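Local coordinates for protein glucose dehydrogenase (Serratia sp. FS14, PDB 7CGZ) that belongs to the glucose/sorbosone dehydrogenase family and folds as a beta-propeller, a ring of antiparallel beta-sheets packed face to face around a central axis, at residues T92-G97 with K110-Q115; V4-D9 with D338-K343; V185-H190 with N219-G224. All coordinates share one frame; numbering follows the deposited sequence.

Contact 1: residues T92-G97 with K110-Q115; sequences TAVGYG and KVIFRQ
T92-G97 and K110-Q115 run antiparallel, their strand axes 142° apart in direction and 4.3 Å apart at closest approach, with a classic beta bulge where I112 and F113 both face V94. The carbonyl oxygen of V94 takes two amides in its own plane, I112 N at 2.8 Å and F113 N at 3.1 Å. Past the bulge, Y96 and K110 form a hydrogen-bonded pair whose side chains lie alongside each other and point the same way. With CG of Y96 held between its backbone N and carbonyl carbon (chi1 69°) and the lysine bent at its last torsion, K110 NZ donates to Y96 OH over 3.1 Å. That hydroxyl also bonds the carboxylate of E166. I112 crosses the tyrosine at about a right angle, its CG2 4.0 Å from Y96 CE2. At the opposite end the extended side chain of Q115 reaches back to T92, and Q115 OE1 accepts T92 N in a nearly straight bond (176°) of 2.9 Å. Q115 N bonds T92 O, and a water bonds Q115 O. R114, on the face shared with A93, forms a salt bridge to E83. V94 and F113 share the other face and pack on I139 of strand 137-141, so the bulged pairing of edge strand 109-114 with 90-99 presses one sheet onto the next, as successive blades do in a beta-propeller.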
loop_
_atom_site.group_PDB
_atom_site.type_symbol
_atom_site.label_atom_id
_atom_site.label_comp_id
_atom_site.label_asym_id
_atom_site.label_seq_id
_atom_site.Cartn_x
_atom_site.Cartn_y
_atom_site.Cartn_z
ATOM N N THR B 92 -7.718 27.198 10.995
ATOM C CA THR B 92 -6.635 26.743 11.858
ATOM C C THR B 92 -6.078 27.894 12.698
ATOM O O THR B 92 -6.079 29.059 12.287
ATOM C CB THR B 92 -5.518 26.109 11.013
ATOM O OG1 THR B 92 -6.082 25.114 10.149
ATOM C CG2 THR B 92 -4.460 25.441 11.889
ATOM N N ALA B 93 -5.600 27.555 13.893
ATOM C CA ALA B 93 -4.956 28.524 14.765
ATOM C C ALA B 93 -3.798 27.841 15.475
ATOM O O ALA B 93 -3.768 26.618 15.608
ATOM C CB ALA B 93 -5.948 29.114 15.786
ATOM N N VAL B 94 -2.841 28.644 15.935
ATOM C CA VAL B 94 -1.678 28.158 16.672
ATOM C C VAL B 94 -1.422 29.089 17.851
ATOM O O VAL B 94 -1.456 30.315 17.708
ATOM C CB VAL B 94 -0.421 28.079 15.773
ATOM C CG1 VAL B 94 0.798 27.676 16.596
ATOM C CG2 VAL B 94 -0.622 27.109 14.630
ATOM N N GLY B 95 -1.140 28.506 19.012
ATOM C CA GLY B 95 -0.737 29.263 20.174
ATOM C C GLY B 95 0.275 28.487 20.987
ATOM O O GLY B 95 0.670 27.381 20.619
ATOM N N TYR B 96 0.729 29.087 22.088
ATOM C CA TYR B 96 1.551 28.349 23.040
ATOM C C TYR B 96 1.189 28.745 24.459
ATOM O O TYR B 96 0.564 29.779 24.698
ATOM C CB TYR B 96 3.063 28.539 22.806
ATOM C CG TYR B 96 3.652 29.918 23.101
ATOM C CD1 TYR B 96 3.908 30.332 24.406
ATOM C CD2 TYR B 96 4.003 30.783 22.066
ATOM C CE1 TYR B 96 4.468 31.574 24.674
ATOM C CE2 TYR B 96 4.562 32.032 22.327
ATOM C CZ TYR B 96 4.794 32.416 23.640
ATOM O OH TYR B 96 5.352 33.644 23.925
ATOM N N GLY B 97 1.601 27.894 25.396
ATOM C CA GLY B 97 1.479 28.129 26.818
ATOM C C GLY B 97 2.653 27.447 27.483
ATOM O O GLY B 97 3.513 26.868 26.816
ATOM N N LYS B 110 -1.984 31.315 24.710
ATOM C CA LYS B 110 -2.379 32.431 23.862
ATOM C C LYS B 110 -2.166 32.090 22.397
ATOM O O LYS B 110 -1.157 31.487 22.026
ATOM C CB LYS B 110 -1.611 33.727 24.206
ATOM C CG LYS B 110 -0.107 33.673 23.967
ATOM C CD LYS B 110 0.465 35.087 23.773
ATOM C CE LYS B 110 1.950 35.061 23.414
ATOM N NZ LYS B 110 2.790 35.288 24.622
ATOM N N VAL B 111 -3.128 32.497 21.569
ATOM C CA VAL B 111 -3.020 32.330 20.129
ATOM C C VAL B 111 -2.007 33.329 19.578
ATOM O O VAL B 111 -2.085 34.529 19.860
ATOM C CB VAL B 111 -4.398 32.515 19.478
ATOM C CG1 VAL B 111 -4.270 32.524 17.959
ATOM C CG2 VAL B 111 -5.350 31.413 19.947
ATOM N N ILE B 112 -1.041 32.836 18.805
ATOM C CA ILE B 112 -0.049 33.688 18.150
ATOM C C ILE B 112 -0.251 33.783 16.647
ATOM O O ILE B 112 0.427 34.599 16.001
ATOM C CB ILE B 112 1.386 33.206 18.433
ATOM C CG1 ILE B 112 1.598 31.841 17.754
ATOM C CG2 ILE B 112 1.623 33.136 19.923
ATOM C CD1 ILE B 112 2.966 31.218 17.981
ATOM N N PHE B 113 -1.120 32.961 16.063
ATOM C CA PHE B 113 -1.331 32.970 14.621
ATOM C C PHE B 113 -2.699 32.387 14.302
ATOM O O PHE B 113 -3.078 31.343 14.845
ATOM C CB PHE B 113 -0.254 32.165 13.876
ATOM C CG PHE B 113 -0.589 31.915 12.436
ATOM C CD1 PHE B 113 -0.350 32.894 11.478
ATOM C CD2 PHE B 113 -1.167 30.721 12.039
ATOM C CE1 PHE B 113 -0.671 32.681 10.150
ATOM C CE2 PHE B 113 -1.488 30.501 10.720
ATOM C CZ PHE B 113 -1.237 31.474 9.770
ATOM N N ARG B 114 -3.402 33.025 13.368
ATOM C CA ARG B 114 -4.732 32.594 12.956
ATOM C C ARG B 114 -4.822 32.531 11.444
ATOM O O ARG B 114 -4.477 33.501 10.760
ATOM C CB ARG B 114 -5.807 33.547 13.469
ATOM C CG ARG B 114 -6.204 33.309 14.887
ATOM C CD ARG B 114 -7.383 34.175 15.263
ATOM N NE ARG B 114 -7.831 33.817 16.596
ATOM C CZ ARG B 114 -7.337 34.339 17.706
ATOM N NH1 ARG B 114 -6.394 35.272 17.635
ATOM N NH2 ARG B 114 -7.796 33.943 18.878
ATOM N N GLN B 115 -5.314 31.404 10.926
ATOM C CA GLN B 115 -5.598 31.291 9.500
ATOM C C GLN B 115 -6.749 32.213 9.131
ATOM O O GLN B 115 -7.811 32.177 9.757
ATOM C CB GLN B 115 -5.942 29.845 9.130
ATOM C CG GLN B 115 -6.324 29.626 7.673
ATOM C CD GLN B 115 -6.629 28.162 7.375
ATOM O OE1 GLN B 115 -7.224 27.468 8.194
ATOM N NE2 GLN B 115 -6.203 27.690 6.208
HETATM O O HOH W 1 -8.096 30.443 11.941
#

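Contact 2: residues V4-D9 with D338-K343; sequences VSQLQD and DGKLLK
L7 and L341 meet at an oblique crossing: L7 CB lies 3.8 Å from L341 CD2, while the far end of L7 goes on to K343, with CD1 3.9 Å from the lysine CB. L7 turns its side chain toward the partner strand because the backbone bulges here, L7 and Q8 both facing L341; L7 N bonds L341 O and L341 N bonds Q8 O. Beyond the bulge, L342 CD2 slips in beside Q6 CA and V4 CG1. The pairing joins the N-terminal strand 3-19 to the C-terminal strand 339-345 within one antiparallel sheet, the "Velcro" closure by which many beta-propellers complete their ring. Q6, extended with CG anti to its backbone N (chi1 167°), slants across the aliphatic part of K340 with its amide oxygen leading, Q6 OE1 coming 3.1 Å from K340 CD. The lysine then bends at its last torsion, and K340 NZ bonds D338 O at 3.1 Å and makes a long, weak salt bridge to D338 OD2. Across from it stands D9, its carboxylate plane turned 55° from that of D338. D9 OD2 and D338 OD1 are 3.9 Å apart, a proximity of like charges that K340 may offset; D338 OD1 also accepts the amide of G10.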
loop_
_atom_site.group_PDB
_atom_site.type_symbol
_atom_site.label_atom_id
_atom_site.label_comp_id
_atom_site.label_asym_id
_atom_site.label_seq_id
_atom_site.Cartn_x
_atom_site.Cartn_y
_atom_site.Cartn_z
ATOM N N VAL B 4 6.601 -4.498 17.776
ATOM C CA VAL B 4 5.554 -3.552 18.147
ATOM C C VAL B 4 5.155 -3.817 19.586
ATOM O O VAL B 4 4.875 -4.962 19.956
ATOM C CB VAL B 4 4.323 -3.663 17.228
ATOM C CG1 VAL B 4 3.188 -2.787 17.747
ATOM C CG2 VAL B 4 4.696 -3.280 15.828
ATOM N N SER B 5 5.120 -2.763 20.390
ATOM C CA SER B 5 4.578 -2.827 21.737
ATOM C C SER B 5 3.493 -1.768 21.864
ATOM O O SER B 5 3.713 -0.604 21.504
ATOM C CB SER B 5 5.677 -2.617 22.776
ATOM O OG SER B 5 5.152 -2.042 23.956
ATOM N N GLN B 6 2.321 -2.169 22.352
ATOM C CA GLN B 6 1.241 -1.213 22.568
ATOM C C GLN B 6 1.440 -0.548 23.927
ATOM O O GLN B 6 1.456 -1.229 24.955
ATOM C CB GLN B 6 -0.111 -1.915 22.473
ATOM C CG GLN B 6 -1.289 -1.099 22.991
ATOM C CD GLN B 6 -2.612 -1.745 22.649
ATOM O OE1 GLN B 6 -2.757 -2.335 21.594
ATOM N NE2 GLN B 6 -3.580 -1.638 23.544
ATOM N N LEU B 7 1.624 0.777 23.940
ATOM C CA LEU B 7 1.890 1.487 25.188
ATOM C C LEU B 7 0.627 2.015 25.852
ATOM O O LEU B 7 0.607 2.179 27.080
ATOM C CB LEU B 7 2.860 2.647 24.946
ATOM C CG LEU B 7 4.240 2.238 24.435
ATOM C CD1 LEU B 7 5.194 3.417 24.422
ATOM C CD2 LEU B 7 4.804 1.088 25.262
ATOM N N GLN B 8 -0.429 2.249 25.085
ATOM C CA GLN B 8 -1.619 2.890 25.614
ATOM C C GLN B 8 -2.756 2.666 24.632
ATOM O O GLN B 8 -2.535 2.656 23.418
ATOM C CB GLN B 8 -1.374 4.397 25.825
ATOM C CG GLN B 8 -2.552 5.135 26.412
ATOM C CD GLN B 8 -2.887 4.627 27.807
ATOM O OE1 GLN B 8 -2.012 4.522 28.665
ATOM N NE2 GLN B 8 -4.150 4.280 28.025
ATOM N N ASP B 9 -3.967 2.498 25.152
ATOM C CA ASP B 9 -5.145 2.430 24.302
ATOM C C ASP B 9 -6.191 3.383 24.865
ATOM O O ASP B 9 -5.925 4.135 25.807
ATOM C CB ASP B 9 -5.663 0.985 24.169
ATOM C CG ASP B 9 -6.173 0.413 25.484
ATOM O OD1 ASP B 9 -5.695 0.852 26.562
ATOM O OD2 ASP B 9 -7.044 -0.488 25.434
ATOM N N ASP B 338 -10.856 3.778 19.629
ATOM C CA ASP B 338 -9.942 3.126 20.560
ATOM C C ASP B 338 -8.523 3.247 20.007
ATOM O O ASP B 338 -7.883 2.276 19.598
ATOM C CB ASP B 338 -10.361 1.672 20.779
ATOM C CG ASP B 338 -9.542 0.968 21.857
ATOM O OD1 ASP B 338 -8.940 1.644 22.719
ATOM O OD2 ASP B 338 -9.497 -0.283 21.831
ATOM N N GLY B 339 -8.045 4.491 19.975
ATOM C CA GLY B 339 -6.749 4.766 19.392
ATOM C C GLY B 339 -5.618 4.400 20.333
ATOM O O GLY B 339 -5.761 4.413 21.553
ATOM N N LYS B 340 -4.467 4.084 19.746
ATOM C CA LYS B 340 -3.370 3.477 20.486
ATOM C C LYS B 340 -2.076 4.247 20.275
ATOM O O LYS B 340 -1.874 4.892 19.246
ATOM C CB LYS B 340 -3.166 2.014 20.057
ATOM C CG LYS B 340 -4.491 1.246 19.896
ATOM C CD LYS B 340 -4.303 -0.251 19.925
ATOM C CE LYS B 340 -5.548 -0.952 20.470
ATOM N NZ LYS B 340 -6.764 -0.573 19.685
ATOM N N LEU B 341 -1.195 4.159 21.263
ATOM C CA LEU B 341 0.178 4.620 21.149
ATOM C C LEU B 341 1.063 3.391 21.017
ATOM O O LEU B 341 1.060 2.527 21.899
ATOM C CB LEU B 341 0.571 5.466 22.362
ATOM C CG LEU B 341 2.058 5.681 22.639
ATOM C CD1 LEU B 341 2.698 6.547 21.545
ATOM C CD2 LEU B 341 2.235 6.328 24.013
ATOM N N LEU B 342 1.802 3.301 19.919
ATOM C CA LEU B 342 2.620 2.133 19.632
ATOM C C LEU B 342 4.098 2.493 19.628
ATOM O O LEU B 342 4.490 3.573 19.168
ATOM C CB LEU B 342 2.249 1.502 18.277
ATOM C CG LEU B 342 0.790 1.103 18.032
ATOM C CD1 LEU B 342 0.592 0.610 16.601
ATOM C CD2 LEU B 342 0.340 0.034 19.026
ATOM N N LYS B 343 4.912 1.570 20.127
ATOM C CA LYS B 343 6.362 1.669 20.084
ATOM C C LYS B 343 6.877 0.604 19.127
ATOM O O LYS B 343 6.497 -0.569 19.237
ATOM C CB LYS B 343 6.945 1.496 21.489
ATOM C CG LYS B 343 8.428 1.746 21.609
ATOM C CD LYS B 343 8.857 1.545 23.056
ATOM C CE LYS B 343 10.320 1.191 23.170
ATOM N NZ LYS B 343 10.570 0.338 24.355
#

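Contact 3: residues V185-H190 with N219-G224; sequences VWSYGH and NIPLPG
The indole of W186 carries P223 on one face, P223 CB standing 3.6 Å from the centroid of the six-membered ring and 14° off its normal, a CH-pi contact. At the edge, exactly in the ring plane, W186 NE1 donates to P221 O over 3.1 Å; seen from the acceptor, the donor sits 54° out of the carbonyl plane, away from a lone-pair direction. F138 meets the same indole edge-to-face. Y188 offers its edge instead, with CE1 3.4 Å from G224 O near the ring plane. The imidazole of H190 has Y188 O over one face, toward the rim, and S187 O in plane at its edge, while Y227 lies nearly parallel to it. The chain turns a corner at W186; here, in the outermost strand 185-188 of one propeller sheet, a classic beta bulge sets W186 and S187 both against L160 of the neighbouring strand 159-163. P221-G224 belong to the long loop between strands 216-219 and 259-261 of the following sheet, so the contact bridges neighbouring blades. With CG anti to the backbone N (chi1 -177°), the indole is laid alongside P223. Next along the chain, S187 OG shares a hydrogen bond of 2.8 Å with H190 NE2 and touches P221 CB at 3.4 Å; H190 ND1 is bonded in turn to E209, which leaves both imidazole nitrogens engaged. A calcium ion lies about 6 Å from the H190 side chain, and a glycerol about 4 Å from that of W186. G224, at positive phi, directs its amide to W186 O, 2.7 Å from N to O.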
loop_
_atom_site.group_PDB
_atom_site.type_symbol
_atom_site.label_atom_id
_atom_site.label_comp_id
_atom_site.label_asym_id
_atom_site.label_seq_id
_atom_site.Cartn_x
_atom_site.Cartn_y
_atom_site.Cartn_z
ATOM N N VAL B 185 3.728 33.959 4.633
ATOM C CA VAL B 185 3.699 32.793 3.755
ATOM C C VAL B 185 5.116 32.355 3.391
ATOM O O VAL B 185 5.933 33.158 2.925
ATOM C CB VAL B 185 2.870 33.093 2.496
ATOM C CG1 VAL B 185 3.035 31.991 1.472
ATOM C CG2 VAL B 185 1.413 33.265 2.865
ATOM N N TRP B 186 5.409 31.068 3.589
ATOM C CA TRP B 186 6.650 30.496 3.078
ATOM C C TRP B 186 6.478 29.962 1.660
ATOM O O TRP B 186 7.244 30.317 0.757
ATOM C CB TRP B 186 7.139 29.375 3.994
ATOM C CG TRP B 186 8.440 28.779 3.570
ATOM C CD1 TRP B 186 8.632 27.617 2.880
ATOM C CD2 TRP B 186 9.734 29.323 3.818
ATOM N NE1 TRP B 186 9.978 27.402 2.689
ATOM C CE2 TRP B 186 10.674 28.436 3.263
ATOM C CE3 TRP B 186 10.190 30.478 4.469
ATOM C CZ2 TRP B 186 12.043 28.663 3.333
ATOM C CZ3 TRP B 186 11.551 30.709 4.531
ATOM C CH2 TRP B 186 12.462 29.801 3.971
ATOM N N SER B 187 5.483 29.106 1.449
ATOM C CA SER B 187 5.204 28.532 0.138
ATOM C C SER B 187 3.696 28.360 0.004
ATOM O O SER B 187 2.960 28.382 0.995
ATOM C CB SER B 187 5.948 27.199 -0.070
ATOM O OG SER B 187 5.513 26.199 0.843
ATOM N N TYR B 188 3.225 28.222 -1.235
ATOM C CA TYR B 188 1.791 28.188 -1.481
ATOM C C TYR B 188 1.482 27.102 -2.505
ATOM O O TYR B 188 2.374 26.399 -2.988
ATOM C CB TYR B 188 1.265 29.561 -1.919
ATOM C CG TYR B 188 1.781 30.077 -3.239
ATOM C CD1 TYR B 188 3.112 30.445 -3.395
ATOM C CD2 TYR B 188 0.924 30.222 -4.329
ATOM C CE1 TYR B 188 3.585 30.942 -4.613
ATOM C CE2 TYR B 188 1.382 30.713 -5.548
ATOM C CZ TYR B 188 2.715 31.074 -5.685
ATOM O OH TYR B 188 3.173 31.551 -6.899
ATOM N N GLY B 189 0.201 26.947 -2.820
ATOM C CA GLY B 189 -0.199 25.887 -3.729
ATOM C C GLY B 189 -0.266 24.512 -3.096
ATOM O O GLY B 189 0.007 23.509 -3.769
ATOM N N HIS B 190 -0.609 24.432 -1.815
ATOM C CA HIS B 190 -0.724 23.152 -1.130
ATOM C C HIS B 190 -2.189 22.789 -0.938
ATOM O O HIS B 190 -3.072 23.648 -0.949
ATOM C CB HIS B 190 0.000 23.197 0.219
ATOM C CG HIS B 190 1.444 23.575 0.107
ATOM N ND1 HIS B 190 2.413 22.694 -0.326
ATOM C CD2 HIS B 190 2.078 24.750 0.343
ATOM C CE1 HIS B 190 3.585 23.305 -0.335
ATOM N NE2 HIS B 190 3.411 24.552 0.068
ATOM N N ASN B 219 6.990 16.871 -0.772
ATOM C CA ASN B 219 7.614 18.074 -1.324
ATOM C C ASN B 219 8.745 18.565 -0.429
ATOM O O ASN B 219 8.773 18.306 0.776
ATOM C CB ASN B 219 6.620 19.232 -1.467
ATOM C CG ASN B 219 5.517 18.952 -2.448
ATOM O OD1 ASN B 219 5.735 18.930 -3.650
ATOM N ND2 ASN B 219 4.305 18.773 -1.936
ATOM N N ILE B 220 9.672 19.305 -1.029
ATOM C CA ILE B 220 10.648 20.076 -0.264
ATOM C C ILE B 220 10.348 21.543 -0.539
ATOM O O ILE B 220 10.854 22.105 -1.520
ATOM C CB ILE B 220 12.092 19.709 -0.635
ATOM C CG1 ILE B 220 12.331 18.212 -0.447
ATOM C CG2 ILE B 220 13.080 20.533 0.190
ATOM C CD1 ILE B 220 13.731 17.768 -0.863
ATOM N N PRO B 221 9.521 22.193 0.282
ATOM C CA PRO B 221 8.983 23.507 -0.089
ATOM C C PRO B 221 10.032 24.601 0.054
ATOM O O PRO B 221 10.589 24.816 1.133
ATOM C CB PRO B 221 7.819 23.707 0.891
ATOM C CG PRO B 221 7.535 22.358 1.446
ATOM C CD PRO B 221 8.836 21.633 1.455
ATOM N N LEU B 222 10.280 25.295 -1.036
ATOM C CA LEU B 222 11.215 26.400 -1.174
ATOM C C LEU B 222 10.493 27.732 -1.027
ATOM O O LEU B 222 9.312 27.846 -1.376
ATOM C CB LEU B 222 11.912 26.340 -2.536
ATOM C CG LEU B 222 12.803 25.118 -2.722
ATOM C CD1 LEU B 222 13.208 24.973 -4.180
ATOM C CD2 LEU B 222 14.021 25.217 -1.824
ATOM N N PRO B 223 11.188 28.750 -0.513
ATOM C CA PRO B 223 10.518 30.017 -0.190
ATOM C C PRO B 223 10.001 30.726 -1.435
ATOM O O PRO B 223 10.710 30.868 -2.433
ATOM C CB PRO B 223 11.616 30.831 0.510
ATOM C CG PRO B 223 12.911 30.219 0.054
ATOM C CD PRO B 223 12.613 28.754 -0.135
ATOM N N GLY B 224 8.750 31.171 -1.367
ATOM C CA GLY B 224 8.092 31.838 -2.475
ATOM C C GLY B 224 7.565 30.937 -3.581
ATOM O O GLY B 224 6.919 31.440 -4.509
#

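How the contacts relate
The chain enters through V4-D9, which waits for nearly the whole sequence before D338-K343 returns beside it; contact 2 thus joins the two ends and encloses contacts 1 and 3. Inside this span, contact 1 closes first, a short loop of twelve residues between neighbouring strands of one sheet. Contact 3 then opens and closes in series with it, spanning 28 residues to link strand 185-188 to a loop of the following sheet. Contacts 1 and 3 do not touch, but their nearest atoms are about 7 Å apart. Contact 2 lies farther off, its centre 29 Å from that of contact 1 and 34 Å from that of contact 3, across the chain's centre from the latter.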